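Local structure of putative flavoprotein (Bacteroides eggerthii, 4ICI) at residues Y43-P47 with I105-F109; A48-T52 with R64-E68; Y95-L101 with S129-A135. The protein binds flavin mononucleotide in a flavodoxin-like fold and probably serves as an electron-transfer or redox flavoprotein. All coordinates share one frame; numbering follows the deposited sequence.

Contact 1 (Y43-P47 with I105-F109); sequences YPIAP and IINTF. With EDO (1,2-ethanediol), chain E.
Ile-45 meets three residues of the helical segment 105-109. Its CB branches in two directions. CG2 lies anti to the backbone N and turns to Ile-105, which puts Ile-45 CG2 4.0 Å from Ile-105 CG1. These two side chains run alongside, pointing opposite ways. The other branch, Ile-45 CG1, comes within 4.2 Å of Phe-109 CD1 and carries the chain on, extended (chi2 167°). The tip, CD1, has two neighbours. Ile-45 CD1 touches Ile-106 CD1 at 3.8 Å, where the two isoleucines are roughly perpendicular. Ile-45 CD1 also rests over one face of the Phe-109 ring as a CH-pi contact, 4.2 Å from the centroid of that ring.

The strand 41-44 is an outermost strand of the five-stranded parallel sheet, and helix 104-112 packs on one face of that sheet. This is the layered alpha/beta arrangement of the flavodoxin fold, with strand order 2-1-3-4-5. Phe-109 and Ile-106 also reach strands next in the sheet, through Ala-19 and Ile-93 respectively.

Tyr-43 meets the Phe-109 ring obliquely, near CE1. Tyr-43 CE2 is 3.5 Å from Phe-109 CE1, which lies at the edge of the tyrosine ring. The ring planes are 39° apart. The tyrosine hydroxyl is hydrogen-bonded elsewhere, to Ser-80 O. At the far end, Ile-105 is extended, with CG1 anti to its backbone N (chi1 -159°). This carries Ile-105 CD1 to within 3.8 Å of Pro-47 CB. No hydrogen bond joins the two segments. A 1,2-ethanediol molecule, probably from the crystallisation liquor, donates from its O2 to Ile-45 O at 2.7 Å. It also bonds to Ser-22 N.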
# COMPACT_ATOMS: atom_id res chain seq x y z
N TYR A 43 -10.09 1.29 -2.18
CA TYR A 43 -9.98 0.17 -3.10
C TYR A 43 -9.16 -0.93 -2.40
O TYR A 43 -7.93 -0.85 -2.30
CB TYR A 43 -9.31 0.61 -4.40
CG TYR A 43 -8.86 -0.54 -5.31
CD1 TYR A 43 -9.77 -1.45 -5.83
CD2 TYR A 43 -7.54 -0.68 -5.65
CE1 TYR A 43 -9.34 -2.50 -6.66
CE2 TYR A 43 -7.11 -1.72 -6.47
CZ TYR A 43 -8.01 -2.61 -6.96
OH TYR A 43 -7.55 -3.63 -7.79
N PRO A 44 -9.85 -1.97 -1.90
CA PRO A 44 -9.14 -3.12 -1.40
C PRO A 44 -8.49 -3.88 -2.57
O PRO A 44 -9.15 -4.26 -3.55
CB PRO A 44 -10.22 -3.95 -0.72
CG PRO A 44 -11.41 -3.00 -0.52
CD PRO A 44 -11.31 -2.09 -1.71
N ILE A 45 -7.18 -4.09 -2.46
CA ILE A 45 -6.41 -4.87 -3.43
C ILE A 45 -6.58 -6.32 -3.02
O ILE A 45 -5.93 -6.77 -2.06
CB ILE A 45 -4.92 -4.47 -3.42
CG1 ILE A 45 -4.73 -2.96 -3.78
CG2 ILE A 45 -4.13 -5.37 -4.35
CD1 ILE A 45 -3.32 -2.39 -3.48
N ALA A 46 -7.50 -7.03 -3.69
CA ALA A 46 -7.88 -8.37 -3.28
C ALA A 46 -7.09 -9.41 -4.06
O ALA A 46 -7.13 -9.44 -5.29
CB ALA A 46 -9.38 -8.62 -3.49
N PRO A 47 -6.35 -10.26 -3.36
CA PRO A 47 -5.69 -11.34 -4.07
C PRO A 47 -6.66 -12.32 -4.71
O PRO A 47 -7.67 -12.69 -4.12
CB PRO A 47 -4.88 -12.04 -3.01
CG PRO A 47 -5.34 -11.54 -1.74
CD PRO A 47 -6.15 -10.31 -1.92
N ILE A 105 2.23 -8.14 -4.08
CA ILE A 105 0.97 -7.74 -4.69
C ILE A 105 0.87 -6.22 -4.90
O ILE A 105 0.16 -5.75 -5.76
CB ILE A 105 -0.26 -8.30 -3.90
CG1 ILE A 105 -1.52 -8.34 -4.78
CG2 ILE A 105 -0.43 -7.54 -2.58
CD1 ILE A 105 -2.67 -9.12 -4.16
N ILE A 106 1.64 -5.46 -4.12
CA ILE A 106 1.72 -4.02 -4.36
C ILE A 106 2.38 -3.73 -5.72
O ILE A 106 1.93 -2.84 -6.45
CB ILE A 106 2.45 -3.30 -3.20
CG1 ILE A 106 1.63 -3.45 -1.90
CG2 ILE A 106 2.66 -1.82 -3.54
CD1 ILE A 106 0.12 -3.01 -1.95
N ASN A 107 3.40 -4.49 -6.06
CA ASN A 107 3.99 -4.39 -7.39
C ASN A 107 2.96 -4.77 -8.47
O ASN A 107 2.86 -4.12 -9.52
CB ASN A 107 5.24 -5.27 -7.53
CG ASN A 107 6.30 -4.95 -6.49
OD1 ASN A 107 6.27 -5.46 -5.36
ND2 ASN A 107 7.25 -4.09 -6.86
N THR A 108 2.17 -5.83 -8.23
CA THR A 108 1.12 -6.18 -9.20
C THR A 108 0.15 -5.01 -9.40
O THR A 108 -0.19 -4.66 -10.54
CB THR A 108 0.32 -7.41 -8.76
OG1 THR A 108 1.25 -8.43 -8.37
CG2 THR A 108 -0.62 -7.88 -9.87
N PHE A 109 -0.23 -4.36 -8.30
CA PHE A 109 -1.11 -3.22 -8.37
C PHE A 109 -0.52 -2.07 -9.19
O PHE A 109 -1.17 -1.55 -10.14
CB PHE A 109 -1.47 -2.71 -6.97
CG PHE A 109 -2.20 -1.40 -7.00
CD1 PHE A 109 -3.51 -1.33 -7.44
CD2 PHE A 109 -1.56 -0.21 -6.59
CE1 PHE A 109 -4.18 -0.12 -7.50
CE2 PHE A 109 -2.24 0.99 -6.68
CZ PHE A 109 -3.53 1.03 -7.13
C1 EDO E . -8.75 -7.09 0.28
O1 EDO E . -8.51 -8.50 0.35
C2 EDO E . -7.59 -6.22 0.81
O2 EDO E . -6.32 -6.78 0.62

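Contact 2 (A48-T52 with R64-E68); sequences AQPYT and RSSVE
Arg-64 leaves its helix with CG anti to the backbone N (chi1 177°) and stays extended as far as NE, which lays its guanidinium over the Tyr-51 ring. Tyr-51 CG is anti to its own carbonyl carbon (chi1 -71°), which brings the ring flat beneath the guanidinium. The planes are 7° apart and Arg-64 CZ is 3.6 Å from the centroid of the Tyr-51 ring, a stacked cation-pi pair. The same guanidinium grips one backbone oxygen end-on. Arg-64 NH1 and NH2 each donate to Gln-49 O at 2.9 Å, and that oxygen lies in the guanidinium plane. A weak bond runs from Arg-64 NH1 to Pro-50 O. Stacking and edge-on bonds together hold the group flat. Tyr-51 OH points at Glu-68 OE2, at the edge of the ring. The modelled separation is implausibly short and Glu-68 has two conformers, so the detail is doubtful.

Asp-55 forms a salt bridge with Arg-64 NH1, and a buffer molecule's sulfonate pairs with NH2. The contact ties the loop after strand 41-44 to the start of helix 64-70, whose Ser-65 lies in the FMN pocket. Tyr-51 meets Trp-98, beyond strand 90-96, edge-to-face.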
# COMPACT_ATOMS: atom_id res chain seq x y z
N ALA A 48 -6.33 -12.77 -5.91
CA ALA A 48 -7.11 -13.79 -6.57
C ALA A 48 -7.13 -15.10 -5.76
O ALA A 48 -8.14 -15.81 -5.76
CB ALA A 48 -6.59 -14.02 -7.97
N GLN A 49 -6.03 -15.39 -5.08
CA GLN A 49 -5.96 -16.50 -4.14
C GLN A 49 -5.68 -15.93 -2.76
O GLN A 49 -4.56 -15.45 -2.49
CB GLN A 49 -4.87 -17.50 -4.52
CG GLN A 49 -4.83 -18.74 -3.58
CD GLN A 49 -3.88 -19.79 -3.99
OE1 GLN A 49 -3.01 -20.26 -3.18
NE2 GLN A 49 -4.02 -20.22 -5.22
N PRO A 50 -6.68 -15.95 -1.87
CA PRO A 50 -6.48 -15.42 -0.51
C PRO A 50 -5.30 -16.02 0.24
O PRO A 50 -4.97 -17.19 0.07
CB PRO A 50 -7.79 -15.77 0.19
CG PRO A 50 -8.80 -15.76 -0.92
CD PRO A 50 -8.08 -16.35 -2.10
N TYR A 51 -4.70 -15.21 1.13
CA TYR A 51 -3.63 -15.65 1.98
C TYR A 51 -4.18 -16.30 3.23
O TYR A 51 -4.95 -15.69 3.98
CB TYR A 51 -2.74 -14.45 2.37
CG TYR A 51 -1.90 -13.93 1.23
CD1 TYR A 51 -2.41 -13.01 0.34
CD2 TYR A 51 -0.58 -14.33 1.09
CE1 TYR A 51 -1.63 -12.54 -0.71
CE2 TYR A 51 0.20 -13.89 0.04
CZ TYR A 51 -0.32 -12.96 -0.84
OH TYR A 51 0.43 -12.50 -1.91
N THR A 52 -3.76 -17.54 3.44
CA THR A 52 -4.08 -18.30 4.66
C THR A 52 -3.07 -17.99 5.78
O THR A 52 -2.01 -17.41 5.57
CB THR A 52 -3.98 -19.79 4.39
OG1 THR A 52 -2.61 -20.07 4.06
CG2 THR A 52 -4.92 -20.26 3.26
N ARG A 64 4.14 -19.43 1.41
CA ARG A 64 3.87 -18.60 0.25
C ARG A 64 4.52 -17.22 0.39
O ARG A 64 5.15 -16.72 -0.55
CB ARG A 64 2.38 -18.47 0.07
CG ARG A 64 1.92 -17.57 -1.06
CD ARG A 64 0.46 -17.41 -1.03
NE ARG A 64 -0.05 -16.56 -2.10
CZ ARG A 64 -1.32 -16.18 -2.19
NH1 ARG A 64 -2.20 -16.59 -1.29
NH2 ARG A 64 -1.72 -15.38 -3.16
N SER A 65 4.41 -16.63 1.58
CA SER A 65 4.96 -15.29 1.78
C SER A 65 6.49 -15.31 1.75
O SER A 65 7.09 -14.40 1.19
CB SER A 65 4.44 -14.65 3.06
OG SER A 65 4.79 -15.34 4.25
N SER A 66 7.12 -16.36 2.27
CA SER A 66 8.58 -16.44 2.21
C SER A 66 9.07 -16.56 0.78
O SER A 66 10.03 -15.91 0.39
CB SER A 66 9.09 -17.63 3.02
OG SER A 66 8.88 -17.41 4.39
N VAL A 67 8.41 -17.40 0.00
CA VAL A 67 8.76 -17.62 -1.41
C VAL A 67 8.59 -16.32 -2.20
O VAL A 67 9.45 -15.92 -2.97
CB VAL A 67 7.92 -18.77 -2.00
CG1 VAL A 67 8.02 -18.83 -3.54
CG2 VAL A 67 8.32 -20.08 -1.30
N GLU A 68 7.50 -15.59 -1.92
CA GLU A 68 7.25 -14.28 -2.55
C GLU A 68 8.34 -13.31 -2.26
O GLU A 68 8.81 -12.59 -3.13
CB GLU A 68 6.02 -13.58 -2.00
CG GLU A 68 4.77 -14.02 -2.57
CD GLU A 68 3.65 -13.11 -2.12
OE1 GLU A 68 3.92 -12.00 -1.60
OE2 GLU A 68 2.50 -13.51 -2.30

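Contact 3 (Y95-L101 with S129-A135); sequences YPIWWDL and SSIGNSA. With FMN (flavin mononucleotide), chain B.
Tyr-95 spans from strand 90-96 to the start of helix 132-141. Its CG sits between the backbone N and the carbonyl carbon (chi1 48°), which swings the hydroxyl to the helix. Tyr-95 OH donates to Ser-134 OG at 2.8 Å, in the ring plane. Ser-134 OG passes a hydrogen bond on to Ile-131 O, which also accepts from Ala-135 N. Ile-97 follows. In one of its two conformers, CD1 lies near Ser-134 OG and CG2 packs against Ser-129 CB and the flavin. Its carbonyl oxygen accepts from FMN O2'.

The residues that follow, Trp-98 to Leu-101, form a type I' beta turn. The isoalloxazine of FMN is held between this loop and the loop after strand 119-125, which carries Ser-129. Both loops leave the C-terminal ends of neighbouring parallel strands, the usual flavin site of the flavodoxin fold. Trp-98 lays one face of its indole against the dimethylbenzene end of the flavin. Trp-99 N donates to FMN N5 at 2.9 Å, and Asp-100 N donates to FMN O4. Across the flavin's pyrimidine edge, Ser-129 N donates to FMN O2 at 2.7 Å, and FMN N3 donates to Ser-129 OG at 2.8 Å.

Asp-100 also meets the first turn of helix 132-141. Asp-100 O takes a nearly straight bond from Asn-133 ND2, at 2.8 Å and 176°. Asp-100 OD2 rests 3.4 Å from Asn-133 CB. Two waters lie within hydrogen-bonding distance of both Asp-100 OD1 and Ser-130 O; one accepts from Ser-134 N, the other from Asn-133 N. Leu-101 ends the segment, with Leu-101 CD2 3.9 Å from Asn-133 ND2.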
# COMPACT_ATOMS: atom_id res chain seq x y z
N TYR A 95 -0.09 -1.04 2.81
CA TYR A 95 0.34 -2.43 2.92
C TYR A 95 0.86 -2.73 4.31
O TYR A 95 1.37 -1.86 5.00
CB TYR A 95 1.42 -2.78 1.86
CG TYR A 95 2.55 -1.77 1.76
CD1 TYR A 95 2.45 -0.66 0.93
CD2 TYR A 95 3.68 -1.91 2.51
CE1 TYR A 95 3.48 0.28 0.88
CE2 TYR A 95 4.71 -0.99 2.47
CZ TYR A 95 4.61 0.10 1.66
OH TYR A 95 5.61 1.06 1.60
N PRO A 96 0.84 -4.01 4.70
CA PRO A 96 1.63 -4.46 5.82
C PRO A 96 3.10 -4.56 5.41
O PRO A 96 3.39 -4.90 4.26
CB PRO A 96 1.08 -5.85 6.09
CG PRO A 96 0.64 -6.35 4.74
CD PRO A 96 0.13 -5.12 4.03
N ILE A 97 4.01 -4.26 6.31
CA ILE A 97 5.45 -4.47 6.06
C ILE A 97 5.75 -5.96 6.15
O ILE A 97 5.45 -6.57 7.17
CB ILE A 97 6.33 -3.76 7.12
CG1 ILE A 97 6.13 -2.24 7.11
CG2 ILE A 97 7.83 -4.14 6.94
CD1 ILE A 97 6.34 -1.57 5.74
N TRP A 98 6.29 -6.55 5.09
CA TRP A 98 6.73 -7.94 5.06
C TRP A 98 8.23 -7.97 4.75
O TRP A 98 8.65 -7.55 3.69
CB TRP A 98 5.99 -8.75 4.00
CG TRP A 98 4.58 -9.11 4.30
CD1 TRP A 98 3.81 -8.72 5.37
CD2 TRP A 98 3.72 -9.89 3.46
NE1 TRP A 98 2.54 -9.25 5.26
CE2 TRP A 98 2.46 -9.96 4.09
CE3 TRP A 98 3.89 -10.54 2.23
CZ2 TRP A 98 1.39 -10.66 3.56
CZ3 TRP A 98 2.81 -11.24 1.72
CH2 TRP A 98 1.57 -11.28 2.39
N TRP A 99 9.02 -8.45 5.72
CA TRP A 99 10.47 -8.48 5.57
C TRP A 99 11.03 -7.12 5.11
O TRP A 99 11.89 -7.03 4.24
CB TRP A 99 10.86 -9.60 4.60
CG TRP A 99 10.48 -10.96 5.09
CD1 TRP A 99 9.33 -11.68 4.80
CD2 TRP A 99 11.21 -11.76 6.04
NE1 TRP A 99 9.33 -12.86 5.50
CE2 TRP A 99 10.47 -12.94 6.26
CE3 TRP A 99 12.42 -11.59 6.71
CZ2 TRP A 99 10.90 -13.94 7.13
CZ3 TRP A 99 12.86 -12.60 7.57
CH2 TRP A 99 12.10 -13.76 7.77
N ASP A 100 10.55 -6.06 5.76
CA ASP A 100 10.97 -4.67 5.51
C ASP A 100 10.65 -4.16 4.10
O ASP A 100 11.26 -3.18 3.65
CB ASP A 100 12.47 -4.50 5.84
CG ASP A 100 12.81 -3.14 6.45
OD1 ASP A 100 11.90 -2.33 6.79
OD2 ASP A 100 14.04 -2.89 6.53
N LEU A 101 9.70 -4.81 3.44
CA LEU A 101 9.31 -4.47 2.08
C LEU A 101 7.79 -4.40 1.93
O LEU A 101 7.05 -4.89 2.78
CB LEU A 101 9.84 -5.53 1.09
CG LEU A 101 11.35 -5.64 0.93
CD1 LEU A 101 11.68 -6.98 0.21
CD2 LEU A 101 11.93 -4.42 0.20
N SER A 129 8.73 -2.34 12.44
CA SER A 129 9.57 -1.76 11.41
C SER A 129 9.00 -0.44 10.93
O SER A 129 7.78 -0.27 10.82
CB SER A 129 9.69 -2.68 10.21
OG SER A 129 10.47 -3.82 10.51
N SER A 130 9.89 0.48 10.58
CA SER A 130 9.51 1.73 9.96
C SER A 130 9.14 1.48 8.50
O SER A 130 9.51 0.46 7.90
CB SER A 130 10.66 2.73 10.02
OG SER A 130 11.77 2.25 9.31
N ILE A 131 8.44 2.43 7.93
CA ILE A 131 8.08 2.34 6.52
C ILE A 131 9.22 2.64 5.57
O ILE A 131 9.14 2.29 4.40
CB ILE A 131 6.88 3.28 6.18
CG1 ILE A 131 6.19 2.85 4.86
CG2 ILE A 131 7.29 4.77 6.19
CD1 ILE A 131 4.89 3.61 4.56
N GLY A 132 10.27 3.30 6.05
CA GLY A 132 11.28 3.87 5.16
C GLY A 132 11.87 2.94 4.13
O GLY A 132 11.97 3.30 2.94
N ASN A 133 12.30 1.76 4.57
CA ASN A 133 12.92 0.84 3.60
C ASN A 133 11.98 0.45 2.46
O ASN A 133 12.34 0.54 1.29
CB ASN A 133 13.48 -0.41 4.26
CG ASN A 133 14.35 -1.20 3.31
OD1 ASN A 133 15.45 -0.75 2.95
ND2 ASN A 133 13.83 -2.32 2.81
N SER A 134 10.77 0.10 2.83
CA SER A 134 9.81 -0.37 1.84
C SER A 134 9.53 0.75 0.85
O SER A 134 9.41 0.51 -0.35
CB SER A 134 8.53 -0.86 2.54
OG SER A 134 7.77 0.19 3.12
N ALA A 135 9.37 1.99 1.36
CA ALA A 135 9.10 3.13 0.52
C ALA A 135 10.26 3.47 -0.40
O ALA A 135 10.07 3.81 -1.56
CB ALA A 135 8.71 4.32 1.39
N1 FMN B . 6.49 -6.45 10.89
C2 FMN B . 7.61 -5.67 11.00
O2 FMN B . 7.65 -4.78 11.85
N3 FMN B . 8.69 -5.90 10.16
C4 FMN B . 8.71 -6.93 9.23
O4 FMN B . 9.72 -7.00 8.49
C4A FMN B . 7.58 -7.75 9.14
N5 FMN B . 7.55 -8.83 8.24
C5A FMN B . 6.37 -9.59 8.17
C6 FMN B . 6.30 -10.64 7.25
C7 FMN B . 5.16 -11.40 7.14
C7M FMN B . 5.07 -12.50 6.12
C8 FMN B . 4.05 -11.13 7.93
C8M FMN B . 2.81 -11.98 7.82
C9 FMN B . 4.12 -10.09 8.85
C9A FMN B . 5.27 -9.29 8.97
N10 FMN B . 5.34 -8.23 9.89
C10 FMN B . 6.48 -7.47 9.97
C1' FMN B . 4.14 -7.89 10.73
C2' FMN B . 3.14 -7.08 9.86
O2' FMN B . 3.71 -5.99 9.18
C3' FMN B . 2.01 -6.46 10.72
O3' FMN B . 1.46 -7.47 11.63
C4' FMN B . 0.91 -5.75 9.89
O4' FMN B . 0.22 -4.90 10.77
C5' FMN B . -0.12 -6.82 9.34
O5' FMN B . -1.06 -6.08 8.60
P FMN B . -2.40 -6.72 8.01
O1P FMN B . -3.21 -7.15 9.25
O2P FMN B . -3.04 -5.74 7.15
O3P FMN B . -2.07 -7.94 7.15
O HOH W 1 9.94 -0.79 5.46
O HOH W 2 12.46 0.43 7.25

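Overall arrangement
Contact 1 is buried and apolar, with no hydrogen bond between its segments. Contact 2 lies at the surface and is made by charge, stacking and backbone oxygens. Contact 3 is partly buried and mixes hydrogen bonds, waters and cofactor. Contacts 1 and 3 reach the same parallel sheet and meet where Ile-106 packs on Tyr-95. The segments of contacts 1 and 2 adjoin in sequence, and contact 2 is nested in the loop that contact 1 closes. Contacts 2 and 3 meet around Trp-98, which Tyr-51, Ser-65 and Glu-68 touch. Of the three, the one between sheet and helix is apolar, and the two in loops and helix starts are largely polar.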